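Local coordinates for protein transcriptional regulator (PDB 3QFI) that is of unknown function but belongs to the LytR-CpsA-Psr family, with an alpha/beta fold built round a mixed beta-sheet, at residues T68-N73 with I92-E97; Q76-H81 with I242-L247; S251-Q256 with E267-R272. One frame throughout, in Å; residues are numbered along the deposited sequence.

Contact 1 (T68-N73 with I92-E97); sequences TDIVGN and INTVQE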
loop_
_atom_site.group_PDB
_atom_site.type_symbol
_atom_site.label_atom_id
_atom_site.label_comp_id
_atom_site.label_asym_id
_atom_site.label_seq_id
_atom_site.Cartn_x
_atom_site.Cartn_y
_atom_site.Cartn_z
ATOM N N THR A 68 -7.800 1.759 -14.442
ATOM C CA THR A 68 -8.070 3.155 -14.108
ATOM C C THR A 68 -7.434 4.115 -15.114
ATOM O O THR A 68 -6.818 3.699 -16.097
ATOM C CB THR A 68 -7.524 3.525 -12.710
ATOM O OG1 THR A 68 -6.176 3.049 -12.560
ATOM C CG2 THR A 68 -8.393 2.922 -11.632
ATOM N N ASP A 69 -7.595 5.405 -14.880
ATOM C CA ASP A 69 -6.989 6.356 -15.773
ATOM C C ASP A 69 -5.538 6.482 -15.334
ATOM O O ASP A 69 -5.245 6.556 -14.133
ATOM C CB ASP A 69 -7.716 7.698 -15.693
ATOM C CG ASP A 69 -9.074 7.653 -16.362
ATOM O OD1 ASP A 69 -9.122 7.275 -17.553
ATOM O OD2 ASP A 69 -10.096 7.982 -15.710
ATOM N N ILE A 70 -4.628 6.446 -16.301
ATOM C CA ILE A 70 -3.213 6.582 -15.999
ATOM C C ILE A 70 -2.938 8.063 -16.146
ATOM O O ILE A 70 -2.580 8.514 -17.224
ATOM C CB ILE A 70 -2.329 5.825 -17.006
ATOM C CG1 ILE A 70 -2.789 4.373 -17.139
ATOM C CG2 ILE A 70 -0.871 5.890 -16.551
ATOM C CD1 ILE A 70 -2.615 3.538 -15.893
ATOM N N VAL A 71 -3.104 8.814 -15.065
ATOM C CA VAL A 71 -2.915 10.261 -15.103
ATOM C C VAL A 71 -1.569 10.666 -15.696
ATOM O O VAL A 71 -0.504 10.276 -15.217
ATOM C CB VAL A 71 -3.117 10.881 -13.685
ATOM C CG1 VAL A 71 -3.005 12.400 -13.738
ATOM C CG2 VAL A 71 -4.486 10.488 -13.152
ATOM N N GLY A 72 -1.623 11.452 -16.759
ATOM C CA GLY A 72 -0.395 11.858 -17.400
ATOM C C GLY A 72 -0.114 11.064 -18.667
ATOM O O GLY A 72 0.600 11.554 -19.539
ATOM N N ASN A 73 -0.654 9.851 -18.787
ATOM C CA ASN A 73 -0.418 9.051 -19.997
ATOM C C ASN A 73 -1.587 9.172 -21.001
ATOM O O ASN A 73 -1.497 8.709 -22.147
ATOM C CB ASN A 73 -0.189 7.579 -19.627
ATOM C CG ASN A 73 0.542 6.803 -20.718
ATOM O OD1 ASN A 73 1.690 7.112 -21.057
ATOM N ND2 ASN A 73 -0.116 5.782 -21.268
ATOM N N ILE A 92 1.908 8.225 -8.146
ATOM C CA ILE A 92 1.274 9.038 -7.125
ATOM C C ILE A 92 0.020 9.709 -7.686
ATOM O O ILE A 92 -1.039 9.654 -7.075
ATOM C CB ILE A 92 2.215 10.131 -6.609
ATOM C CG1 ILE A 92 3.401 9.510 -5.873
ATOM C CG2 ILE A 92 1.457 11.060 -5.698
ATOM C CD1 ILE A 92 4.488 10.516 -5.506
ATOM N N ASN A 93 0.130 10.345 -8.846
ATOM C CA ASN A 93 -1.031 11.011 -9.424
ATOM C C ASN A 93 -2.186 10.052 -9.722
ATOM O O ASN A 93 -3.316 10.325 -9.339
ATOM C CB ASN A 93 -0.630 11.777 -10.693
ATOM C CG ASN A 93 0.142 13.055 -10.382
ATOM O OD1 ASN A 93 0.381 13.879 -11.261
ATOM N ND2 ASN A 93 0.530 13.221 -9.129
ATOM N N THR A 94 -1.885 8.938 -10.388
ATOM C CA THR A 94 -2.863 7.913 -10.750
ATOM C C THR A 94 -3.608 7.402 -9.523
ATOM O O THR A 94 -4.833 7.265 -9.539
ATOM C CB THR A 94 -2.156 6.734 -11.491
ATOM O OG1 THR A 94 -1.910 7.118 -12.847
ATOM C CG2 THR A 94 -2.992 5.460 -11.466
ATOM N N VAL A 95 -2.870 7.119 -8.459
ATOM C CA VAL A 95 -3.496 6.670 -7.230
ATOM C C VAL A 95 -4.338 7.815 -6.616
ATOM O O VAL A 95 -5.426 7.556 -6.107
ATOM C CB VAL A 95 -2.432 6.170 -6.216
ATOM C CG1 VAL A 95 -3.089 5.837 -4.895
ATOM C CG2 VAL A 95 -1.732 4.918 -6.766
ATOM N N GLN A 96 -3.844 9.063 -6.677
ATOM C CA GLN A 96 -4.567 10.232 -6.138
ATOM C C GLN A 96 -5.921 10.433 -6.803
ATOM O O GLN A 96 -6.833 11.006 -6.204
ATOM C CB GLN A 96 -3.775 11.544 -6.304
ATOM C CG GLN A 96 -2.727 11.877 -5.223
ATOM C CD GLN A 96 -2.246 13.346 -5.269
ATOM O OE1 GLN A 96 -1.970 13.892 -6.339
ATOM N NE2 GLN A 96 -2.127 13.970 -4.101
ATOM N N GLU A 97 -6.041 9.993 -8.053
ATOM C CA GLU A 97 -7.298 10.105 -8.791
ATOM C C GLU A 97 -8.181 8.895 -8.483
ATOM O O GLU A 97 -9.397 9.012 -8.393
ATOM C CB GLU A 97 -7.043 10.181 -10.306
ATOM C CG GLU A 97 -6.667 11.566 -10.848
ATOM C CD GLU A 97 -7.778 12.612 -10.685
ATOM O OE1 GLU A 97 -7.983 13.108 -9.550
ATOM O OE2 GLU A 97 -8.449 12.938 -11.694
HETATM O O HOH W 1 -6.591 6.866 -11.483
#

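Contact 2 (Q76-H81 with I242-L247); sequences QDKLNH and IYYQVL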
loop_
_atom_site.group_PDB
_atom_site.type_symbol
_atom_site.label_atom_id
_atom_site.label_comp_id
_atom_site.label_asym_id
_atom_site.label_seq_id
_atom_site.Cartn_x
_atom_site.Cartn_y
_atom_site.Cartn_z
ATOM N N GLN A 76 -6.075 4.608 -20.322
ATOM C CA GLN A 76 -6.627 3.853 -19.213
ATOM C C GLN A 76 -5.939 2.519 -19.314
ATOM O O GLN A 76 -6.099 1.825 -20.317
ATOM C CB GLN A 76 -8.137 3.622 -19.366
ATOM C CG GLN A 76 -9.025 4.838 -19.140
ATOM C CD GLN A 76 -8.973 5.813 -20.305
ATOM O OE1 GLN A 76 -9.385 5.486 -21.421
ATOM N NE2 GLN A 76 -8.459 7.016 -20.053
ATOM N N ASP A 77 -5.171 2.169 -18.288
ATOM C CA ASP A 77 -4.451 0.898 -18.256
ATOM C C ASP A 77 -4.571 0.333 -16.850
ATOM O O ASP A 77 -5.258 0.899 -16.012
ATOM C CB ASP A 77 -2.970 1.113 -18.589
ATOM C CG ASP A 77 -2.408 0.021 -19.474
ATOM O OD1 ASP A 77 -2.655 -1.178 -19.188
ATOM O OD2 ASP A 77 -1.710 0.364 -20.458
ATOM N N LYS A 78 -3.910 -0.790 -16.588
ATOM C CA LYS A 78 -3.938 -1.354 -15.243
ATOM C C LYS A 78 -2.946 -0.556 -14.407
ATOM O O LYS A 78 -1.839 -0.277 -14.866
ATOM C CB LYS A 78 -3.553 -2.840 -15.258
ATOM C CG LYS A 78 -2.325 -3.171 -16.076
ATOM C CD LYS A 78 -2.049 -4.665 -16.067
ATOM C CE LYS A 78 -3.298 -5.468 -16.366
ATOM N NZ LYS A 78 -3.049 -6.936 -16.328
ATOM N N LEU A 79 -3.375 -0.169 -13.206
ATOM C CA LEU A 79 -2.583 0.617 -12.256
ATOM C C LEU A 79 -1.098 0.266 -12.201
ATOM O O LEU A 79 -0.235 1.113 -11.976
ATOM C CB LEU A 79 -3.177 0.448 -10.857
ATOM C CG LEU A 79 -2.350 0.929 -9.664
ATOM C CD1 LEU A 79 -2.280 2.448 -9.670
ATOM C CD2 LEU A 79 -2.995 0.435 -8.384
ATOM N N ASN A 80 -0.810 -1.004 -12.394
ATOM C CA ASN A 80 0.549 -1.487 -12.359
ATOM C C ASN A 80 1.483 -0.690 -13.283
ATOM O O ASN A 80 2.579 -0.310 -12.880
ATOM C CB ASN A 80 0.542 -2.955 -12.754
ATOM C CG ASN A 80 1.787 -3.652 -12.348
ATOM O OD1 ASN A 80 2.104 -4.723 -12.870
ATOM N ND2 ASN A 80 2.515 -3.064 -11.391
ATOM N N HIS A 81 1.039 -0.440 -14.512
ATOM C CA HIS A 81 1.834 0.283 -15.500
ATOM C C HIS A 81 2.032 1.763 -15.230
ATOM O O HIS A 81 2.695 2.449 -16.010
ATOM C CB HIS A 81 1.206 0.159 -16.884
ATOM C CG HIS A 81 1.071 -1.246 -17.369
ATOM N ND1 HIS A 81 0.321 -1.577 -18.474
ATOM C CD2 HIS A 81 1.584 -2.405 -16.896
ATOM C CE1 HIS A 81 0.371 -2.882 -18.661
ATOM N NE2 HIS A 81 1.131 -3.410 -17.717
ATOM N N ILE A 242 -6.077 -9.597 -22.281
ATOM C CA ILE A 242 -5.363 -9.256 -21.056
ATOM C C ILE A 242 -6.355 -9.210 -19.914
ATOM O O ILE A 242 -7.465 -8.729 -20.082
ATOM C CB ILE A 242 -4.680 -7.908 -21.177
ATOM C CG1 ILE A 242 -3.641 -7.975 -22.298
ATOM C CG2 ILE A 242 -4.042 -7.525 -19.843
ATOM C CD1 ILE A 242 -2.853 -6.701 -22.443
ATOM N N TYR A 243 -5.954 -9.727 -18.760
ATOM C CA TYR A 243 -6.821 -9.764 -17.588
ATOM C C TYR A 243 -6.809 -8.471 -16.783
ATOM O O TYR A 243 -5.769 -8.071 -16.256
ATOM C CB TYR A 243 -6.410 -10.916 -16.661
ATOM C CG TYR A 243 -6.996 -10.826 -15.266
ATOM C CD1 TYR A 243 -8.286 -11.256 -14.998
ATOM C CD2 TYR A 243 -6.264 -10.265 -14.217
ATOM C CE1 TYR A 243 -8.835 -11.130 -13.715
ATOM C CE2 TYR A 243 -6.804 -10.136 -12.942
ATOM C CZ TYR A 243 -8.086 -10.568 -12.698
ATOM O OH TYR A 243 -8.614 -10.433 -11.433
ATOM N N TYR A 244 -7.956 -7.809 -16.687
ATOM C CA TYR A 244 -8.031 -6.589 -15.892
ATOM C C TYR A 244 -9.068 -6.800 -14.824
ATOM O O TYR A 244 -9.811 -7.770 -14.854
ATOM C CB TYR A 244 -8.460 -5.379 -16.717
ATOM C CG TYR A 244 -7.563 -5.044 -17.865
ATOM C CD1 TYR A 244 -7.655 -5.738 -19.067
ATOM C CD2 TYR A 244 -6.641 -4.004 -17.770
ATOM C CE1 TYR A 244 -6.864 -5.403 -20.141
ATOM C CE2 TYR A 244 -5.838 -3.662 -18.852
ATOM C CZ TYR A 244 -5.960 -4.369 -20.032
ATOM O OH TYR A 244 -5.182 -4.046 -21.114
ATOM N N GLN A 245 -9.114 -5.879 -13.877
ATOM C CA GLN A 245 -10.085 -5.941 -12.799
ATOM C C GLN A 245 -10.846 -4.612 -12.784
ATOM O O GLN A 245 -10.249 -3.545 -12.591
ATOM C CB GLN A 245 -9.366 -6.175 -11.467
ATOM C CG GLN A 245 -10.257 -6.141 -10.245
ATOM C CD GLN A 245 -9.490 -6.437 -8.976
ATOM O OE1 GLN A 245 -9.819 -5.925 -7.905
ATOM N NE2 GLN A 245 -8.456 -7.277 -9.088
ATOM N N VAL A 246 -12.153 -4.675 -13.021
ATOM C CA VAL A 246 -12.971 -3.470 -13.028
ATOM C C VAL A 246 -13.602 -3.321 -11.664
ATOM O O VAL A 246 -14.372 -4.179 -11.235
ATOM C CB VAL A 246 -14.101 -3.526 -14.061
ATOM C CG1 VAL A 246 -14.932 -2.257 -13.975
ATOM C CG2 VAL A 246 -13.534 -3.693 -15.447
ATOM N N LEU A 247 -13.275 -2.228 -10.987
ATOM C CA LEU A 247 -13.790 -1.979 -9.654
ATOM C C LEU A 247 -15.273 -1.667 -9.630
ATOM O O LEU A 247 -15.828 -1.070 -10.559
ATOM C CB LEU A 247 -13.017 -0.831 -8.996
ATOM C CG LEU A 247 -11.540 -1.074 -8.673
ATOM C CD1 LEU A 247 -10.891 0.228 -8.246
ATOM C CD2 LEU A 247 -11.416 -2.109 -7.563
#

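Contact 3 (S251-Q256 with E267-R272); sequences SLYKTQ and EHASER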
loop_
_atom_site.group_PDB
_atom_site.type_symbol
_atom_site.label_atom_id
_atom_site.label_comp_id
_atom_site.label_asym_id
_atom_site.label_seq_id
_atom_site.Cartn_x
_atom_site.Cartn_y
_atom_site.Cartn_z
ATOM N N SER A 251 -18.845 0.429 -4.502
ATOM C CA SER A 251 -17.951 0.007 -3.424
ATOM C C SER A 251 -16.753 0.965 -3.413
ATOM O O SER A 251 -16.176 1.231 -2.353
ATOM C CB SER A 251 -17.439 -1.419 -3.638
ATOM O OG SER A 251 -16.304 -1.658 -2.825
ATOM N N LEU A 252 -16.405 1.484 -4.598
ATOM C CA LEU A 252 -15.300 2.431 -4.783
ATOM C C LEU A 252 -15.597 3.747 -4.070
ATOM O O LEU A 252 -14.748 4.289 -3.363
ATOM C CB LEU A 252 -15.075 2.745 -6.273
ATOM C CG LEU A 252 -13.661 3.149 -6.754
ATOM C CD1 LEU A 252 -13.728 3.942 -8.057
ATOM C CD2 LEU A 252 -12.960 3.976 -5.692
ATOM N N TYR A 253 -16.799 4.275 -4.281
ATOM C CA TYR A 253 -17.173 5.534 -3.652
ATOM C C TYR A 253 -17.103 5.419 -2.148
ATOM O O TYR A 253 -16.554 6.287 -1.482
ATOM C CB TYR A 253 -18.585 5.976 -4.062
ATOM C CG TYR A 253 -18.984 7.334 -3.491
ATOM C CD1 TYR A 253 -18.136 8.439 -3.610
ATOM C CD2 TYR A 253 -20.192 7.511 -2.819
ATOM C CE1 TYR A 253 -18.472 9.671 -3.074
ATOM C CE2 TYR A 253 -20.542 8.754 -2.279
ATOM C CZ TYR A 253 -19.670 9.828 -2.410
ATOM O OH TYR A 253 -19.986 11.051 -1.861
ATOM N N LYS A 254 -17.660 4.342 -1.612
ATOM C CA LYS A 254 -17.654 4.136 -0.171
ATOM C C LYS A 254 -16.202 4.156 0.338
ATOM O O LYS A 254 -15.885 4.819 1.323
ATOM C CB LYS A 254 -18.341 2.806 0.163
ATOM C CG LYS A 254 -18.318 2.447 1.638
ATOM C CD LYS A 254 -18.790 1.030 1.869
ATOM C CE LYS A 254 -18.485 0.618 3.289
ATOM N NZ LYS A 254 -17.018 0.717 3.579
ATOM N N THR A 255 -15.322 3.437 -0.345
ATOM C CA THR A 255 -13.918 3.409 0.038
ATOM C C THR A 255 -13.307 4.807 0.013
ATOM O O THR A 255 -12.570 5.185 0.920
ATOM C CB THR A 255 -13.113 2.559 -0.917
ATOM O OG1 THR A 255 -13.672 1.245 -0.970
ATOM C CG2 THR A 255 -11.656 2.490 -0.468
ATOM N N GLN A 256 -13.600 5.555 -1.045
ATOM C CA GLN A 256 -13.097 6.916 -1.206
ATOM C C GLN A 256 -13.562 7.829 -0.102
ATOM O O GLN A 256 -12.789 8.600 0.455
ATOM C CB GLN A 256 -13.561 7.515 -2.535
ATOM C CG GLN A 256 -12.780 7.041 -3.736
ATOM C CD GLN A 256 -13.493 7.339 -5.017
ATOM O OE1 GLN A 256 -12.928 7.215 -6.097
ATOM N NE2 GLN A 256 -14.754 7.730 -4.909
ATOM N N GLU A 267 -17.239 14.481 2.234
ATOM C CA GLU A 267 -17.706 13.623 1.167
ATOM C C GLU A 267 -17.628 14.354 -0.178
ATOM O O GLU A 267 -17.901 15.548 -0.263
ATOM C CB GLU A 267 -19.141 13.198 1.448
ATOM C CG GLU A 267 -19.585 12.047 0.595
ATOM C CD GLU A 267 -21.041 11.695 0.792
ATOM O OE1 GLU A 267 -21.420 11.345 1.932
ATOM O OE2 GLU A 267 -21.806 11.777 -0.196
ATOM N N HIS A 268 -17.245 13.636 -1.226
ATOM C CA HIS A 268 -17.135 14.226 -2.555
ATOM C C HIS A 268 -18.129 13.578 -3.508
ATOM O O HIS A 268 -17.731 12.901 -4.450
ATOM C CB HIS A 268 -15.727 14.037 -3.106
ATOM C CG HIS A 268 -15.417 14.934 -4.257
ATOM N ND1 HIS A 268 -14.244 14.849 -4.974
ATOM C CD2 HIS A 268 -16.103 15.976 -4.779
ATOM C CE1 HIS A 268 -14.220 15.804 -5.886
ATOM N NE2 HIS A 268 -15.335 16.503 -5.789
ATOM N N ALA A 269 -19.417 13.797 -3.254
ATOM C CA ALA A 269 -20.502 13.229 -4.052
ATOM C C ALA A 269 -20.287 13.274 -5.558
ATOM O O ALA A 269 -20.810 12.444 -6.299
ATOM C CB ALA A 269 -21.805 13.921 -3.704
ATOM N N SER A 270 -19.531 14.260 -6.005
ATOM C CA SER A 270 -19.240 14.413 -7.421
ATOM C C SER A 270 -18.401 13.238 -7.917
ATOM O O SER A 270 -18.431 12.893 -9.099
ATOM C CB SER A 270 -18.496 15.734 -7.648
ATOM O OG SER A 270 -18.146 15.901 -8.999
ATOM N N GLU A 271 -17.678 12.603 -7.006
ATOM C CA GLU A 271 -16.815 11.486 -7.386
ATOM C C GLU A 271 -17.607 10.209 -7.627
ATOM O O GLU A 271 -17.160 9.284 -8.306
ATOM C CB GLU A 271 -15.754 11.236 -6.310
ATOM C CG GLU A 271 -14.518 10.516 -6.823
ATOM C CD GLU A 271 -13.692 11.380 -7.755
ATOM O OE1 GLU A 271 -13.947 12.601 -7.817
ATOM O OE2 GLU A 271 -12.780 10.843 -8.416
ATOM N N ARG A 272 -18.784 10.158 -7.048
ATOM C CA ARG A 272 -19.636 9.011 -7.221
ATOM C C ARG A 272 -20.081 8.963 -8.695
ATOM O O ARG A 272 -20.091 7.899 -9.318
ATOM C CB ARG A 272 -20.810 9.147 -6.251
ATOM C CG ARG A 272 -22.058 8.423 -6.622
ATOM C CD ARG A 272 -22.061 7.040 -6.063
ATOM N NE ARG A 272 -23.430 6.591 -5.844
ATOM C CZ ARG A 272 -24.279 7.167 -4.996
ATOM N NH1 ARG A 272 -23.902 8.223 -4.279
ATOM N NH2 ARG A 272 -25.512 6.686 -4.864
#

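Contact 1 (T68-N73 with I92-E97)
Strand residues Thr68-Ile70 run roughly antiparallel to the helical turn 92-97, their short axes 8.0 Å apart at 148°, and the chain comes nearest where the CA of Val71 lies 4.9 Å from the CA of Thr94. This is a beta-hairpin, strands 67-70 and 75-78, folded back onto helix 80-98, which follows directly after it in the chain. Thr94 is the polar centre. Its OG1 sits beside its own backbone N (chi1 -78°), where it can reach the carbonyl of Met90 one turn back; that hydrogen bond is the stronger one. The same oxygen also receives the N-H of Val71 at 3.0 Å, a weak bond because the hydrogen points well off the line (124°). The Val71 N-H is shared, since it weakly reaches Asp69 O as well. The methyl of Thr94 faces the same segment further back, its CG2 lying 4.1 Å from Thr68 OG1.

Above this polar spot Val71 lies against one side of the helix, between Asn93 and Glu97. CG1 of Val71 rests on the CB of Asn93 at 3.9 Å, while CG2 meets the CB and CG methylenes of Glu97, the two side chains crossing at about a right angle. Glu97 bends at chi2, so that it is the aliphatic part that covers Val71 while the carboxylate leads away from it. Ile70 starts off away from the turn 92-97 and reaches Met90 on the same helix and Thr75 in the partner strand. Between the backbones sits one water, which donates to Asp69 O at 3.0 Å and to Thr94 O at 2.7 Å, joining strand carbonyl to helix carbonyl.

Contact 2 (Q76-H81 with I242-L247)
Lys78 sends CG into the slot between its own N and carbonyl carbon (chi1 47°) and then kinks once more at chi3 (48°), a path that carries its ammonium group to the backbone of Tyr243. Tyr244 has CG beside its backbone N, and this brings the ring back across the lysine chain. Lys78 NZ gives a hydrogen bond to Tyr243 O at 2.9 Å, with a C=O...N angle of 153° and the nitrogen somewhat tilted out of the carbonyl plane. The same NZ makes a salt bridge with Asp65, so a charged group near the surface is held by two partners, a backbone carbonyl and a carboxylate. The CG2 methyl of Ile242 packs beside it, 3.7 Å from Lys78 NZ.

The aliphatic part of Lys78 crosses the Tyr244 ring at about a right angle, Lys78 CE coming to 3.9 Å from Tyr244 CD2. Any cation-pi attraction is weak at most, because Lys78 NZ stands 5.1 Å from the centre of the Tyr244 ring. On the side of the chain turned away from Tyr244, Lys78 CG sits 3.7 Å above the plane of the His81 imidazole, over its centre. Asp77 completes the cluster: its OD1 accepts the N-H of Lys78 with the anti lone pair, at 2.9 Å, and lies at the edge of the Tyr244 ring, 4.1 Å from CE2.

In the fold, two beta-hairpins meet here. Strand 75-78 pairs with 67-70 and leads into helix 80-98, while strand 243-247 pairs with 234-238. The Tyr244 ring also touches Leu67, Leu247 reaches Leu98 of helix 80-98, and Gln76 and Val246 both touch helix 269-280.

Contact 3 (S251-Q256 with E267-R272)
One face of the Tyr253 ring carries the CB of Arg272, 3.7 Å from the ring centre and only 7° off the normal, a CH-pi contact; at the phenol edge, near the ring plane, lies the OE2 of Glu267. The setting is a helix-loop-helix: helix 249-262 supplies the tyrosine, and the start of helix 269-280 with the residues just before it wraps round the ring. With CG anti to its backbone N (chi1 -177°), Tyr253 reaches straight out of its helix into this wrap. Arg272 bends at chi2, which keeps its CD close to the ring, 3.8 Å from Tyr253 CD2, and swings the guanidinium alongside, its plane 23° from that of the ring and its NH1 near CE2.

The hydroxyl of Tyr253 would donate to Glu267 OE2, but it is modelled too near its neighbour, so that bond is doubtful in detail. One turn further along helix 249-262, the amide end of Gln256 lies across the CG methylene of Glu271, the two side chains crossing at about a right angle. The Glu271 carboxylate is paired with Lys274, which would offset its closeness to Asp100; His268 ND1 hydrogen-bonds to that same aspartate.

Backbone also comes near the tyrosine, Tyr253 CE1 lying 3.6 Å from His268 O. That carbonyl is at the same time engaged in the opening turn of helix 269-280, where His268 O accepts the N-H of Glu271 at 2.6 Å.

Following the chain from the N terminus, 68-73 opens contact 1 and 76-81 opens contact 2 within its span. Contact 1 closes first, at 92-97, after a short excursion through the hairpin and most of helix 80-98; contact 2 closes only at 242-247, so the two cross. They share the hairpin, where Thr68 N probably bonds to Asp77 O, and helix 80-98. Contact 3 follows in series, joining two consecutive helices across the short loop between them. It touches contact 2 where Leu252 packs on Leu247, and contact 1 where Glu271 comes near Glu97. Together they tie the first hairpin to helix 80-98 and to the second hairpin, and pair the two C-terminal helices.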